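Local coordinates for AlgX/AlgJ SGNH hydrolase-like domain-containing protein (Eubacterium siraeum, PDB 4NZK) that is of unknown function but belongs to the DHHW family of the SGNH hydrolase clan and possibly acts on ester or acetyl groups, at residues S87-F92 with V138-V143. Numbering follows the deposited sequence.
Sequences SYLNEF and VNVINV
With chi1 at -73°, Asn90 carries its CG beside the backbone N and opposite the carbonyl carbon, and this swings the carboxamide off helix 83-96 to the backbone of Val138. Val138 N donates to Asn90 OD1 over 2.8 Å, and an N-H...O angle of 159° makes the bond nearly straight. The donor does not lie on a lone pair: it stands 43° above the carbonyl plane. The other end of the same amide, ND2, donates to the carbonyl of Lys136, so both ends of the group are engaged and its rotation is fixed. The side chains of Asn90 and Val138 cross at about a right angle, with Val138 CG2 3.8 Å from Asn90 ND2. A water provides a second link, donating to Asn90 O and to Val138 O, each at 2.8 Å. Deeper in, the contact turns apolar and looser, Leu89 CD2 facing Val140 CG1 at 4.3 Å. Separately, the Val140 CG2 methyl lies alongside the amide oxygen, 4.1 Å from Asn90 OD1. Leu89 also packs on Asn104 of strand 101-107 and on Ile346 of helix 344-350, which places this patch where helices meet the edge of the central sheet. Strand 141-142 is the outermost strand there and runs parallel to 101-107, as in an alpha/beta sandwich of the SGNH hydrolase type. Were Asn90 replaced by an alanine, Val138 N and the Lys136 carbonyl would probably lose their side-chain partner, leaving the loop held to the helix here mainly by the water bridge and the Leu89-Val140 contact. One amide thus serves as acceptor and donor to main-chain groups close in sequence, and together with the water it ties the loop entering the edge strand to helix 83-96 through neutral polar bonds, with no charged pair across the interface.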
loop_
_atom_site.group_PDB
_atom_site.type_symbol
_atom_site.label_atom_id
_atom_site.label_comp_id
_atom_site.label_asym_id
_atom_site.label_seq_id
_atom_site.Cartn_x
_atom_site.Cartn_y
_atom_site.Cartn_z
ATOM N N SER A 87 -16.506 -7.268 -6.957
ATOM C CA SER A 87 -17.283 -8.480 -6.713
ATOM C C SER A 87 -16.632 -9.390 -5.677
ATOM O O SER A 87 -17.315 -9.993 -4.849
ATOM C CB SER A 87 -17.510 -9.224 -8.029
ATOM O OG SER A 87 -18.348 -10.356 -7.858
ATOM N N TYR A 88 -15.312 -9.494 -5.710
ATOM C CA TYR A 88 -14.599 -10.309 -4.745
ATOM C C TYR A 88 -14.685 -9.719 -3.334
ATOM O O TYR A 88 -14.859 -10.443 -2.344
ATOM C CB TYR A 88 -13.145 -10.499 -5.160
ATOM C CG TYR A 88 -12.939 -11.062 -6.558
ATOM C CD1 TYR A 88 -13.899 -11.838 -7.168
ATOM C CD2 TYR A 88 -11.766 -10.786 -7.263
ATOM C CE1 TYR A 88 -13.724 -12.331 -8.447
ATOM C CE2 TYR A 88 -11.577 -11.284 -8.541
ATOM C CZ TYR A 88 -12.564 -12.046 -9.124
ATOM O OH TYR A 88 -12.378 -12.546 -10.412
ATOM N N LEU A 89 -14.491 -8.422 -3.221
ATOM C CA LEU A 89 -14.659 -7.762 -1.917
ATOM C C LEU A 89 -16.068 -7.967 -1.393
ATOM O O LEU A 89 -16.265 -8.211 -0.209
ATOM C CB LEU A 89 -14.380 -6.243 -1.979
ATOM C CG LEU A 89 -12.968 -5.851 -1.607
ATOM C CD1 LEU A 89 -11.923 -6.439 -2.513
ATOM C CD2 LEU A 89 -12.870 -4.352 -1.597
ATOM N N ASN A 90 -17.053 -7.843 -2.279
ATOM C CA ASN A 90 -18.453 -7.994 -1.851
ATOM C C ASN A 90 -18.693 -9.405 -1.310
ATOM O O ASN A 90 -19.382 -9.578 -0.304
ATOM C CB ASN A 90 -19.392 -7.698 -2.985
ATOM C CG ASN A 90 -19.448 -6.210 -3.299
ATOM O OD1 ASN A 90 -19.020 -5.364 -2.495
ATOM N ND2 ASN A 90 -19.969 -5.896 -4.484
ATOM N N GLU A 91 -18.108 -10.390 -1.980
ATOM C CA GLU A 91 -18.226 -11.785 -1.554
ATOM C C GLU A 91 -17.560 -11.989 -0.202
ATOM O O GLU A 91 -18.117 -12.669 0.677
ATOM C CB GLU A 91 -17.605 -12.726 -2.587
ATOM C CG GLU A 91 -17.533 -14.183 -2.141
ATOM C CD GLU A 91 -18.873 -14.908 -2.179
ATOM O OE1 GLU A 91 -19.866 -14.334 -2.699
ATOM O OE2 GLU A 91 -18.918 -16.086 -1.725
ATOM N N PHE A 92 -16.355 -11.422 -0.049
ATOM C CA PHE A 92 -15.672 -11.515 1.207
ATOM C C PHE A 92 -16.553 -10.945 2.316
ATOM O O PHE A 92 -16.664 -11.538 3.405
ATOM C CB PHE A 92 -14.328 -10.770 1.146
ATOM C CG PHE A 92 -13.603 -10.777 2.458
ATOM C CD1 PHE A 92 -12.795 -11.825 2.816
ATOM C CD2 PHE A 92 -13.752 -9.736 3.329
ATOM C CE1 PHE A 92 -12.144 -11.828 4.037
ATOM C CE2 PHE A 92 -13.129 -9.737 4.547
ATOM C CZ PHE A 92 -12.327 -10.783 4.898
ATOM N N VAL A 138 -20.772 -3.241 -2.015
ATOM C CA VAL A 138 -21.975 -3.499 -1.231
ATOM C C VAL A 138 -21.541 -3.796 0.211
ATOM O O VAL A 138 -20.859 -4.788 0.483
ATOM C CB VAL A 138 -22.775 -4.683 -1.776
ATOM C CG1 VAL A 138 -23.961 -4.994 -0.870
ATOM C CG2 VAL A 138 -23.233 -4.396 -3.185
ATOM N N ASN A 139 -21.934 -2.903 1.127
ATOM C CA ASN A 139 -21.623 -3.006 2.546
ATOM C C ASN A 139 -20.119 -3.063 2.859
ATOM O O ASN A 139 -19.677 -3.653 3.833
ATOM C CB ASN A 139 -22.340 -4.180 3.183
ATOM C CG ASN A 139 -23.819 -4.062 3.096
ATOM O OD1 ASN A 139 -24.357 -2.958 3.216
ATOM N ND2 ASN A 139 -24.511 -5.203 2.860
ATOM N N VAL A 140 -19.355 -2.409 2.005
ATOM C CA VAL A 140 -17.923 -2.209 2.195
ATOM C C VAL A 140 -17.718 -0.701 2.272
ATOM O O VAL A 140 -18.211 0.035 1.410
ATOM C CB VAL A 140 -17.081 -2.836 1.062
ATOM C CG1 VAL A 140 -15.608 -2.521 1.195
ATOM C CG2 VAL A 140 -17.281 -4.334 1.066
ATOM N N ILE A 141 -16.974 -0.256 3.273
ATOM C CA ILE A 141 -16.767 1.182 3.503
ATOM C C ILE A 141 -15.638 1.706 2.637
ATOM O O ILE A 141 -14.517 1.256 2.747
ATOM C CB ILE A 141 -16.408 1.414 4.983
ATOM C CG1 ILE A 141 -17.548 0.900 5.873
ATOM C CG2 ILE A 141 -16.092 2.871 5.241
ATOM C CD1 ILE A 141 -17.139 0.738 7.312
ATOM N N ASN A 142 -15.929 2.667 1.786
ATOM C CA ASN A 142 -14.914 3.205 0.900
ATOM C C ASN A 142 -14.176 4.324 1.599
ATOM O O ASN A 142 -14.780 5.188 2.186
ATOM C CB ASN A 142 -15.492 3.736 -0.411
ATOM C CG ASN A 142 -14.382 4.096 -1.382
ATOM O OD1 ASN A 142 -13.599 3.223 -1.768
ATOM N ND2 ASN A 142 -14.268 5.361 -1.728
ATOM N N VAL A 143 -12.855 4.299 1.502
ATOM C CA VAL A 143 -12.017 5.337 2.071
ATOM C C VAL A 143 -11.411 6.138 0.894
ATOM O O VAL A 143 -10.853 5.555 -0.019
ATOM C CB VAL A 143 -10.873 4.735 2.911
ATOM C CG1 VAL A 143 -9.990 5.816 3.512
ATOM C CG2 VAL A 143 -11.387 3.800 3.962
HETATM O O HOH W 1 -21.247 -7.530 0.310
#